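Local coordinates for protein ureidoglycolate hydrolase (Arabidopsis thaliana, PDB 4PXE) that hydrolyses (S)-ureidoglycolate to glyoxylate, ammonium and carbon dioxide as a manganese-dependent homodimeric amidohydrolase of the peptidase M20 family, in plant purine breakdown, at residues A[278-288]-A[299-309]; A[230-240]-A[334-345]. All blocks are in the same frame, centred on the assembly; numbering follows the deposited sequence.

Contact 1 of 2, residues A[278-288]-A[299-309]; sequences DTVGTVGILEL and KSHLEIDTRDI. With GLV (glyoxylic acid), chain E.
Val280 and Arg307 face each other as an antiparallel hydrogen-bonded pair, and the CG2 methyl of Val280 lies 4.0 Å from CB of Arg307. Beyond that methyl the arginine runs extended from CG to NE and presents both terminal nitrogens to glyoxylate: Arg307 NH1 reaches GLV O2 at 2.8 Å and Arg307 NH2 reaches GLV O3 at 2.7 Å. Asp305, two residues back on the same face, fixes the rotation of the guanidinium side-on. Asp305 OD1 takes Arg307 NE through the syn lone pair (2.9 Å, 171° at the hydrogen), whereas OD2 meets Arg307 NH2 less straight, at 141°. Replacing Arg307 with a leucine would probably leave the glyoxylate carboxylate without these two donors and Asp305 without its counter-charge.

The carbonyl O of Val280 accepts both Arg307 N and, at 2.8 Å, Thr306 OG1, so two donors from adjacent residues of 299-308 grip this oxygen. Just before strand 280-288 begins, Thr279 OG1 donates to Asp308 OD2 (2.7 Å) from above the carboxylate plane; that oxygen also pairs with Arg313. Farther along, CG2 of Ile285 sits at the ring edge of His301, whose NE2 gives Glu303 OE2 a nearly straight bond (2.7 Å, 177°).

With Asn294 of the second subunit also bonded to glyoxylate, the site draws on both subunits, and the bonds to Asp305 are consistent with a second-shell residue positioning the arginine.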
loop_
_atom_site.group_PDB
_atom_site.type_symbol
_atom_site.label_atom_id
_atom_site.label_comp_id
_atom_site.label_asym_id
_atom_site.label_seq_id
_atom_site.Cartn_x
_atom_site.Cartn_y
_atom_site.Cartn_z
ATOM N N ASP A 278 17.164 -1.556 -25.687
ATOM C CA ASP A 278 17.785 -0.763 -24.632
ATOM C C ASP A 278 16.797 0.099 -23.847
ATOM O O ASP A 278 17.164 0.723 -22.852
ATOM C CB ASP A 278 18.905 0.110 -25.201
ATOM C CG ASP A 278 20.063 -0.710 -25.710
ATOM O OD1 ASP A 278 20.482 -1.645 -24.993
ATOM O OD2 ASP A 278 20.533 -0.438 -26.832
ATOM N N THR A 279 15.550 0.146 -24.297
ATOM C CA THR A 279 14.540 0.959 -23.620
ATOM C C THR A 279 13.857 0.146 -22.527
ATOM O O THR A 279 13.478 -0.999 -22.755
ATOM C CB THR A 279 13.465 1.442 -24.613
ATOM O OG1 THR A 279 14.087 1.815 -25.853
ATOM C CG2 THR A 279 12.693 2.646 -24.050
ATOM N N VAL A 280 13.735 0.728 -21.340
ATOM C CA VAL A 280 12.996 0.070 -20.262
ATOM C C VAL A 280 11.990 1.017 -19.611
ATOM O O VAL A 280 12.171 2.238 -19.614
ATOM C CB VAL A 280 13.940 -0.507 -19.164
ATOM C CG1 VAL A 280 14.802 -1.637 -19.727
ATOM C CG2 VAL A 280 14.804 0.577 -18.571
ATOM N N GLY A 281 10.931 0.446 -19.047
ATOM C CA GLY A 281 9.987 1.228 -18.270
ATOM C C GLY A 281 9.254 0.311 -17.317
ATOM O O GLY A 281 9.003 -0.844 -17.638
ATOM N N THR A 282 8.932 0.828 -16.137
ATOM C CA THR A 282 8.406 -0.004 -15.058
ATOM C C THR A 282 7.448 0.812 -14.207
ATOM O O THR A 282 7.677 1.996 -13.950
ATOM C CB THR A 282 9.562 -0.477 -14.141
ATOM O OG1 THR A 282 10.642 -0.987 -14.938
ATOM C CG2 THR A 282 9.114 -1.553 -13.164
ATOM N N VAL A 283 6.380 0.169 -13.753
ATOM C CA VAL A 283 5.579 0.708 -12.667
ATOM C C VAL A 283 5.854 -0.132 -11.420
ATOM O O VAL A 283 5.302 -1.214 -11.253
ATOM C CB VAL A 283 4.084 0.688 -13.019
ATOM C CG1 VAL A 283 3.250 1.212 -11.847
ATOM C CG2 VAL A 283 3.830 1.510 -14.294
ATOM N N GLY A 284 6.736 0.372 -10.557
ATOM C CA GLY A 284 7.109 -0.349 -9.352
ATOM C C GLY A 284 6.221 -0.023 -8.167
ATOM O O GLY A 284 6.176 -0.776 -7.200
ATOM N N ILE A 285 5.527 1.110 -8.245
ATOM C CA ILE A 285 4.610 1.530 -7.192
ATOM C C ILE A 285 3.240 1.831 -7.794
ATOM O O ILE A 285 3.131 2.573 -8.774
ATOM C CB ILE A 285 5.147 2.766 -6.443
ATOM C CG1 ILE A 285 6.343 2.374 -5.571
ATOM C CG2 ILE A 285 4.039 3.430 -5.607
ATOM C CD1 ILE A 285 7.077 3.558 -4.960
ATOM N N LEU A 286 2.206 1.222 -7.217
ATOM C CA LEU A 286 0.828 1.481 -7.624
ATOM C C LEU A 286 0.013 1.331 -6.352
ATOM O O LEU A 286 -0.140 0.213 -5.848
ATOM C CB LEU A 286 0.373 0.487 -8.705
ATOM C CG LEU A 286 -0.878 0.846 -9.524
ATOM C CD1 LEU A 286 -1.091 -0.121 -10.690
ATOM C CD2 LEU A 286 -2.137 0.879 -8.655
ATOM N N GLU A 287 -0.495 2.450 -5.839
ATOM C CA GLU A 287 -1.221 2.446 -4.573
ATOM C C GLU A 287 -2.636 2.940 -4.763
ATOM O O GLU A 287 -2.872 3.920 -5.479
ATOM C CB GLU A 287 -0.501 3.313 -3.545
ATOM C CG GLU A 287 0.909 2.820 -3.231
ATOM C CD GLU A 287 1.669 3.742 -2.301
ATOM O OE1 GLU A 287 1.315 4.936 -2.221
ATOM O OE2 GLU A 287 2.631 3.265 -1.656
ATOM N N LEU A 288 -3.572 2.247 -4.123
ATOM C CA LEU A 288 -4.983 2.632 -4.162
ATOM C C LEU A 288 -5.439 3.216 -2.832
ATOM O O LEU A 288 -5.034 2.764 -1.759
ATOM C CB LEU A 288 -5.858 1.435 -4.515
ATOM C CG LEU A 288 -5.522 0.641 -5.780
ATOM C CD1 LEU A 288 -6.476 -0.537 -5.966
ATOM C CD2 LEU A 288 -5.519 1.574 -7.005
ATOM N N LYS A 299 -8.680 7.409 -5.342
ATOM C CA LYS A 299 -7.379 7.940 -5.718
ATOM C C LYS A 299 -6.450 6.789 -6.044
ATOM O O LYS A 299 -6.463 5.761 -5.374
ATOM C CB LYS A 299 -6.778 8.777 -4.594
ATOM C CG LYS A 299 -7.494 10.075 -4.297
ATOM C CD LYS A 299 -6.578 11.041 -3.563
ATOM C CE LYS A 299 -5.925 10.389 -2.352
ATOM N NZ LYS A 299 -5.034 11.347 -1.632
ATOM N N SER A 300 -5.655 6.952 -7.094
ATOM C CA SER A 300 -4.582 6.010 -7.360
ATOM C C SER A 300 -3.297 6.788 -7.577
ATOM O O SER A 300 -3.319 7.931 -8.025
ATOM C CB SER A 300 -4.903 5.132 -8.565
ATOM O OG SER A 300 -5.065 5.906 -9.744
ATOM N N HIS A 301 -2.181 6.154 -7.244
ATOM C CA HIS A 301 -0.876 6.795 -7.225
ATOM C C HIS A 301 0.099 5.825 -7.867
ATOM O O HIS A 301 0.264 4.702 -7.376
ATOM C CB HIS A 301 -0.482 7.069 -5.763
ATOM C CG HIS A 301 0.922 7.560 -5.578
ATOM N ND1 HIS A 301 1.240 8.899 -5.481
ATOM C CD2 HIS A 301 2.088 6.886 -5.443
ATOM C CE1 HIS A 301 2.546 9.028 -5.314
ATOM N NE2 HIS A 301 3.083 7.821 -5.286
ATOM N N LEU A 302 0.719 6.246 -8.968
ATOM C CA LEU A 302 1.724 5.432 -9.659
ATOM C C LEU A 302 3.057 6.135 -9.636
ATOM O O LEU A 302 3.125 7.359 -9.754
ATOM C CB LEU A 302 1.382 5.236 -11.134
ATOM C CG LEU A 302 0.053 4.631 -11.534
ATOM C CD1 LEU A 302 -0.967 5.751 -11.650
ATOM C CD2 LEU A 302 0.185 3.854 -12.842
ATOM N N GLU A 303 4.127 5.358 -9.514
ATOM C CA GLU A 303 5.463 5.895 -9.722
ATOM C C GLU A 303 6.124 5.055 -10.799
ATOM O O GLU A 303 6.168 3.820 -10.712
ATOM C CB GLU A 303 6.264 5.925 -8.418
ATOM C CG GLU A 303 5.515 6.678 -7.342
ATOM C CD GLU A 303 6.334 6.962 -6.102
ATOM O OE1 GLU A 303 7.582 6.944 -6.170
ATOM O OE2 GLU A 303 5.717 7.216 -5.049
ATOM N N ILE A 304 6.612 5.747 -11.824
ATOM C CA ILE A 304 7.039 5.138 -13.071
ATOM C C ILE A 304 8.505 5.448 -13.313
ATOM O O ILE A 304 8.924 6.595 -13.187
ATOM C CB ILE A 304 6.216 5.707 -14.241
ATOM C CG1 ILE A 304 4.716 5.463 -14.002
ATOM C CG2 ILE A 304 6.655 5.092 -15.564
ATOM C CD1 ILE A 304 3.788 6.196 -14.987
ATOM N N ASP A 305 9.278 4.415 -13.650
ATOM C CA ASP A 305 10.706 4.540 -13.930
ATOM C C ASP A 305 10.861 4.261 -15.420
ATOM O O ASP A 305 10.322 3.287 -15.923
ATOM C CB ASP A 305 11.460 3.497 -13.089
ATOM C CG ASP A 305 12.948 3.471 -13.365
ATOM O OD1 ASP A 305 13.355 2.995 -14.444
ATOM O OD2 ASP A 305 13.707 3.893 -12.480
ATOM N N THR A 306 11.579 5.115 -16.145
ATOM C CA THR A 306 11.849 4.806 -17.551
ATOM C C THR A 306 13.218 5.326 -17.965
ATOM O O THR A 306 13.651 6.389 -17.517
ATOM C CB THR A 306 10.714 5.287 -18.505
ATOM O OG1 THR A 306 10.909 4.743 -19.820
ATOM C CG2 THR A 306 10.619 6.802 -18.563
ATOM N N ARG A 307 13.917 4.533 -18.774
ATOM C CA ARG A 307 15.306 4.853 -19.139
ATOM C C ARG A 307 15.640 4.362 -20.533
ATOM O O ARG A 307 14.979 3.481 -21.074
ATOM C CB ARG A 307 16.318 4.211 -18.163
ATOM C CG ARG A 307 15.819 4.085 -16.722
ATOM C CD ARG A 307 16.834 3.409 -15.834
ATOM N NE ARG A 307 16.204 3.082 -14.556
ATOM C CZ ARG A 307 16.870 2.702 -13.470
ATOM N NH1 ARG A 307 18.196 2.575 -13.506
ATOM N NH2 ARG A 307 16.219 2.421 -12.348
ATOM N N ASP A 308 16.703 4.943 -21.099
ATOM C CA ASP A 308 17.283 4.461 -22.352
ATOM C C ASP A 308 18.699 5.023 -22.419
ATOM O O ASP A 308 18.977 6.073 -21.850
ATOM C CB ASP A 308 16.455 4.952 -23.554
ATOM C CG ASP A 308 16.688 4.132 -24.830
ATOM O OD1 ASP A 308 17.843 3.714 -25.110
ATOM O OD2 ASP A 308 15.705 3.916 -25.577
ATOM N N ILE A 309 19.587 4.336 -23.126
ATOM C CA ILE A 309 20.912 4.891 -23.381
ATOM C C ILE A 309 20.770 6.089 -24.323
ATOM O O ILE A 309 21.543 7.045 -24.242
ATOM C CB ILE A 309 21.892 3.825 -23.934
ATOM C CG1 ILE A 309 23.310 4.405 -24.062
ATOM C CG2 ILE A 309 21.407 3.275 -25.267
ATOM C CD1 ILE A 309 23.876 4.994 -22.772
HETATM C C1 GLV E . 19.509 2.744 -8.750
HETATM O O1 GLV E . 20.855 3.043 -8.884
HETATM C C2 GLV E . 18.836 2.376 -10.025
HETATM O O2 GLV E . 19.520 2.356 -11.099
HETATM O O3 GLV E . 17.603 2.087 -10.023
HETATM O O HOH W 1 12.323 0.881 -15.997
HETATM O O HOH W 2 8.250 2.335 -11.259
#

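Contact 2 of 2, residues A[230-240]-A[334-345]; sequences APASLKVEFEG and VKLSEFKIVNQD
Two classic beta bulges interrupt the antiparallel pairing of strands 230-239 and 335-344, whose axes run 178° apart within the region involved in dimerization. At the first, Val342 and Asn343 both face Ser233: Val342 N donates to Ser233 O at 2.9 Å, while the bond from Asn343 N to that oxygen is weak. A side-chain bond is added at this bulge: Ser233 OG, set between its own backbone N and carbonyl carbon (chi1 76°), donates to Asn343 OD1 at 2.7 Å from above the carbonyl plane. The amide's other end is held too, its ND2 donating to Asp345 OD1, an oxygen that also pairs with Arg150. At the second bulge Ser337 and Glu338 face Glu237, and Ser337 N reaches Glu237 O at 3.0 Å.

Apolar groups gather on one face. Val236 divides its two methyls between neighbours: CG1 meets CD1 of Leu336, and CG2 approaches CD1 of the Phe339 ring, each at 3.7 Å. Leu234 and Ile341 lie side by side, CD2 to CG1 3.7 Å. The other face is polar, and charged around Lys235, Glu237 and Glu338. Glu338 OE2 forms a long salt bridge with Lys235 NZ (3.9 Å), whereas its OE1 lies 3.8 Å from Glu237 OE2, a proximity of like charges that the bond from His301 to Glu237 OE2 may ease.

Helix 256-272 packs on the apolar face through Leu263, against Val236 and Phe238, and helix 311-332 meets Ala232 and Phe339. Strand 295-308 pairs with the opposite edge of 230-239.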
loop_
_atom_site.group_PDB
_atom_site.type_symbol
_atom_site.label_atom_id
_atom_site.label_comp_id
_atom_site.label_asym_id
_atom_site.label_seq_id
_atom_site.Cartn_x
_atom_site.Cartn_y
_atom_site.Cartn_z
ATOM N N ALA A 230 20.339 7.146 -19.587
ATOM C CA ALA A 230 19.599 8.333 -19.172
ATOM C C ALA A 230 18.329 7.971 -18.400
ATOM O O ALA A 230 17.407 7.382 -18.966
ATOM C CB ALA A 230 19.229 9.146 -20.396
ATOM N N PRO A 231 18.282 8.333 -17.111
ATOM C CA PRO A 231 17.146 7.912 -16.284
ATOM C C PRO A 231 16.079 8.990 -16.095
ATOM O O PRO A 231 16.390 10.180 -16.011
ATOM C CB PRO A 231 17.815 7.630 -14.940
ATOM C CG PRO A 231 18.911 8.683 -14.869
ATOM C CD PRO A 231 19.364 8.918 -16.300
ATOM N N ALA A 232 14.825 8.555 -16.010
ATOM C CA ALA A 232 13.732 9.462 -15.662
ATOM C C ALA A 232 12.741 8.786 -14.729
ATOM O O ALA A 232 12.641 7.558 -14.698
ATOM C CB ALA A 232 13.010 9.956 -16.918
ATOM N N SER A 233 12.002 9.589 -13.974
ATOM C CA SER A 233 10.923 9.033 -13.171
ATOM C C SER A 233 9.741 9.991 -13.121
ATOM O O SER A 233 9.905 11.211 -13.205
ATOM C CB SER A 233 11.390 8.662 -11.766
ATOM O OG SER A 233 11.547 9.802 -10.961
ATOM N N LEU A 234 8.550 9.410 -13.013
ATOM C CA LEU A 234 7.301 10.149 -13.052
ATOM C C LEU A 234 6.433 9.747 -11.864
ATOM O O LEU A 234 6.442 8.589 -11.447
ATOM C CB LEU A 234 6.530 9.798 -14.328
ATOM C CG LEU A 234 7.254 9.655 -15.669
ATOM C CD1 LEU A 234 6.299 9.173 -16.746
ATOM C CD2 LEU A 234 7.854 10.988 -16.064
ATOM N N LYS A 235 5.690 10.710 -11.329
ATOM C CA LYS A 235 4.636 10.439 -10.353
ATOM C C LYS A 235 3.305 10.833 -10.972
ATOM O O LYS A 235 3.164 11.941 -11.491
ATOM C CB LYS A 235 4.835 11.278 -9.096
ATOM C CG LYS A 235 5.780 10.698 -8.074
ATOM C CD LYS A 235 5.400 11.173 -6.672
ATOM C CE LYS A 235 5.520 12.688 -6.538
ATOM N NZ LYS A 235 5.123 13.149 -5.171
ATOM N N VAL A 236 2.321 9.939 -10.898
ATOM C CA VAL A 236 1.020 10.177 -11.499
ATOM C C VAL A 236 -0.076 9.843 -10.505
ATOM O O VAL A 236 -0.015 8.821 -9.813
ATOM C CB VAL A 236 0.834 9.326 -12.771
ATOM C CG1 VAL A 236 -0.499 9.621 -13.438
ATOM C CG2 VAL A 236 1.985 9.576 -13.750
ATOM N N GLU A 237 -1.072 10.716 -10.415
ATOM C CA GLU A 237 -2.253 10.422 -9.615
ATOM C C GLU A 237 -3.534 10.662 -10.393
ATOM O O GLU A 237 -3.646 11.627 -11.155
ATOM C CB GLU A 237 -2.262 11.225 -8.310
ATOM C CG GLU A 237 -1.074 10.910 -7.413
ATOM C CD GLU A 237 -1.235 11.420 -5.994
ATOM O OE1 GLU A 237 -2.080 12.316 -5.761
ATOM O OE2 GLU A 237 -0.509 10.917 -5.108
ATOM N N PHE A 238 -4.490 9.759 -10.202
ATOM C CA PHE A 238 -5.837 9.909 -10.741
ATOM C C PHE A 238 -6.815 10.050 -9.578
ATOM O O PHE A 238 -6.630 9.417 -8.539
ATOM C CB PHE A 238 -6.241 8.679 -11.548
ATOM C CG PHE A 238 -5.444 8.465 -12.807
ATOM C CD1 PHE A 238 -5.698 9.219 -13.947
ATOM C CD2 PHE A 238 -4.482 7.467 -12.862
ATOM C CE1 PHE A 238 -4.992 8.989 -15.111
ATOM C CE2 PHE A 238 -3.774 7.234 -14.030
ATOM C CZ PHE A 238 -4.028 7.995 -15.150
ATOM N N GLU A 239 -7.848 10.877 -9.752
ATOM C CA GLU A 239 -8.897 11.008 -8.735
ATOM C C GLU A 239 -10.285 10.760 -9.312
ATOM O O GLU A 239 -10.614 11.260 -10.391
ATOM C CB GLU A 239 -8.853 12.399 -8.081
ATOM C CG GLU A 239 -7.684 12.602 -7.123
ATOM C CD GLU A 239 -7.576 14.025 -6.598
ATOM O OE1 GLU A 239 -8.257 14.915 -7.144
ATOM O OE2 GLU A 239 -6.797 14.252 -5.646
ATOM N N GLY A 240 -11.090 9.981 -8.589
ATOM C CA GLY A 240 -12.476 9.730 -8.947
ATOM C C GLY A 240 -13.369 9.907 -7.733
ATOM O O GLY A 240 -12.919 10.367 -6.689
ATOM N N VAL A 334 -12.024 10.416 -14.929
ATOM C CA VAL A 334 -11.319 10.775 -13.709
ATOM C C VAL A 334 -10.475 12.014 -13.947
ATOM O O VAL A 334 -10.198 12.376 -15.093
ATOM C CB VAL A 334 -10.412 9.622 -13.197
ATOM C CG1 VAL A 334 -11.253 8.429 -12.787
ATOM C CG2 VAL A 334 -9.360 9.221 -14.239
ATOM N N LYS A 335 -10.084 12.666 -12.863
ATOM C CA LYS A 335 -9.161 13.787 -12.940
ATOM C C LYS A 335 -7.723 13.276 -12.945
ATOM O O LYS A 335 -7.344 12.441 -12.116
ATOM C CB LYS A 335 -9.371 14.732 -11.753
ATOM C CG LYS A 335 -8.430 15.931 -11.724
ATOM C CD LYS A 335 -8.721 16.817 -10.517
ATOM C CE LYS A 335 -7.841 18.060 -10.507
ATOM N NZ LYS A 335 -8.191 18.962 -9.370
ATOM N N LEU A 336 -6.924 13.766 -13.884
ATOM C CA LEU A 336 -5.487 13.566 -13.801
ATOM C C LEU A 336 -4.996 14.635 -12.841
ATOM O O LEU A 336 -4.703 15.768 -13.246
ATOM C CB LEU A 336 -4.840 13.715 -15.178
ATOM C CG LEU A 336 -3.322 13.537 -15.250
ATOM C CD1 LEU A 336 -2.857 12.208 -14.645
ATOM C CD2 LEU A 336 -2.865 13.660 -16.699
ATOM N N SER A 337 -4.943 14.283 -11.558
ATOM C CA SER A 337 -4.691 15.258 -10.507
ATOM C C SER A 337 -3.209 15.558 -10.299
ATOM O O SER A 337 -2.845 16.595 -9.743
ATOM C CB SER A 337 -5.353 14.815 -9.200
ATOM O OG SER A 337 -4.888 13.541 -8.800
ATOM N N GLU A 338 -2.351 14.646 -10.743
ATOM C CA GLU A 338 -0.919 14.898 -10.718
ATOM C C GLU A 338 -0.249 14.185 -11.872
ATOM O O GLU A 338 -0.493 13.009 -12.110
ATOM C CB GLU A 338 -0.304 14.427 -9.399
ATOM C CG GLU A 338 1.212 14.569 -9.352
ATOM C CD GLU A 338 1.778 14.279 -7.983
ATOM O OE1 GLU A 338 1.399 13.244 -7.394
ATOM O OE2 GLU A 338 2.596 15.087 -7.495
ATOM N N PHE A 339 0.585 14.921 -12.600
ATOM C CA PHE A 339 1.526 14.322 -13.534
ATOM C C PHE A 339 2.834 15.080 -13.371
ATOM O O PHE A 339 2.991 16.191 -13.888
ATOM C CB PHE A 339 1.025 14.363 -14.983
ATOM C CG PHE A 339 1.832 13.497 -15.910
ATOM C CD1 PHE A 339 1.405 12.226 -16.239
ATOM C CD2 PHE A 339 3.060 13.933 -16.398
ATOM C CE1 PHE A 339 2.157 11.412 -17.074
ATOM C CE2 PHE A 339 3.816 13.124 -17.233
ATOM C CZ PHE A 339 3.367 11.866 -17.566
ATOM N N LYS A 340 3.763 14.485 -12.629
ATOM C CA LYS A 340 4.997 15.164 -12.265
ATOM C C LYS A 340 6.180 14.386 -12.802
ATOM O O LYS A 340 6.366 13.216 -12.468
ATOM C CB LYS A 340 5.109 15.280 -10.739
ATOM C CG LYS A 340 6.362 16.002 -10.224
ATOM C CD LYS A 340 6.448 15.916 -8.697
ATOM C CE LYS A 340 7.535 16.818 -8.127
ATOM N NZ LYS A 340 7.168 18.258 -8.230
ATOM N N ILE A 341 6.979 15.027 -13.644
ATOM C CA ILE A 341 8.257 14.453 -14.035
ATOM C C ILE A 341 9.236 14.799 -12.921
ATOM O O ILE A 341 9.692 15.942 -12.795
ATOM C CB ILE A 341 8.729 15.003 -15.394
ATOM C CG1 ILE A 341 7.697 14.685 -16.483
ATOM C CG2 ILE A 341 10.106 14.428 -15.745
ATOM C CD1 ILE A 341 8.012 15.279 -17.848
ATOM N N VAL A 342 9.531 13.817 -12.076
ATOM C CA VAL A 342 10.324 14.055 -10.882
ATOM C C VAL A 342 11.776 14.302 -11.271
ATOM O O VAL A 342 12.441 15.176 -10.711
ATOM C CB VAL A 342 10.212 12.869 -9.903
ATOM C CG1 VAL A 342 11.164 13.040 -8.721
ATOM C CG2 VAL A 342 8.760 12.715 -9.438
ATOM N N ASN A 343 12.255 13.537 -12.245
ATOM C CA ASN A 343 13.570 13.795 -12.829
ATOM C C ASN A 343 13.602 13.284 -14.253
ATOM O O ASN A 343 12.898 12.340 -14.606
ATOM C CB ASN A 343 14.710 13.188 -11.997
ATOM C CG ASN A 343 14.631 11.674 -11.903
ATOM O OD1 ASN A 343 13.868 11.140 -11.097
ATOM N ND2 ASN A 343 15.442 10.975 -12.701
ATOM N N GLN A 344 14.424 13.928 -15.077
ATOM C CA GLN A 344 14.572 13.551 -16.465
ATOM C C GLN A 344 15.994 13.935 -16.822
ATOM O O GLN A 344 16.251 15.052 -17.263
ATOM C CB GLN A 344 13.571 14.317 -17.329
ATOM C CG GLN A 344 13.506 13.890 -18.770
ATOM C CD GLN A 344 12.401 14.605 -19.527
ATOM O OE1 GLN A 344 11.652 15.394 -18.950
ATOM N NE2 GLN A 344 12.294 14.330 -20.820
ATOM N N ASP A 345 16.920 13.012 -16.593
ATOM C CA ASP A 345 18.333 13.340 -16.633
ATOM C C ASP A 345 18.981 12.819 -17.903
ATOM O O ASP A 345 18.565 11.811 -18.448
ATOM C CB ASP A 345 19.027 12.745 -15.407
ATOM C CG ASP A 345 18.392 13.204 -14.107
ATOM O OD1 ASP A 345 17.900 12.341 -13.356
ATOM O OD2 ASP A 345 18.381 14.426 -13.843
HETATM O O HOH W 3 -3.457 14.193 -6.585
HETATM O O HOH W 4 -7.461 17.365 -6.907
#

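Overall arrangement
The centres of contacts 1 and 2 lie about 9 Å apart. Their strands stand in the order 280-289, 295-308, 222-239, 335-344, with the middle pair joined by bonds such as Leu302 N to Val236 O. Along the chain, contact 1, a beta hairpin, is nested within contact 2: 230-240, helix 256-272, the hairpin, helix 311-332, then 334-345. Both helices pack against the two contacts, giving the two-helix, four-stranded antiparallel unit that M20 enzymes use for dimerization. Thirteen residues of contact 1 and one of contact 2 come within reach of the second subunit; with Arg307 in contact 1, this is consistent with a substrate site dependent on dimer formation.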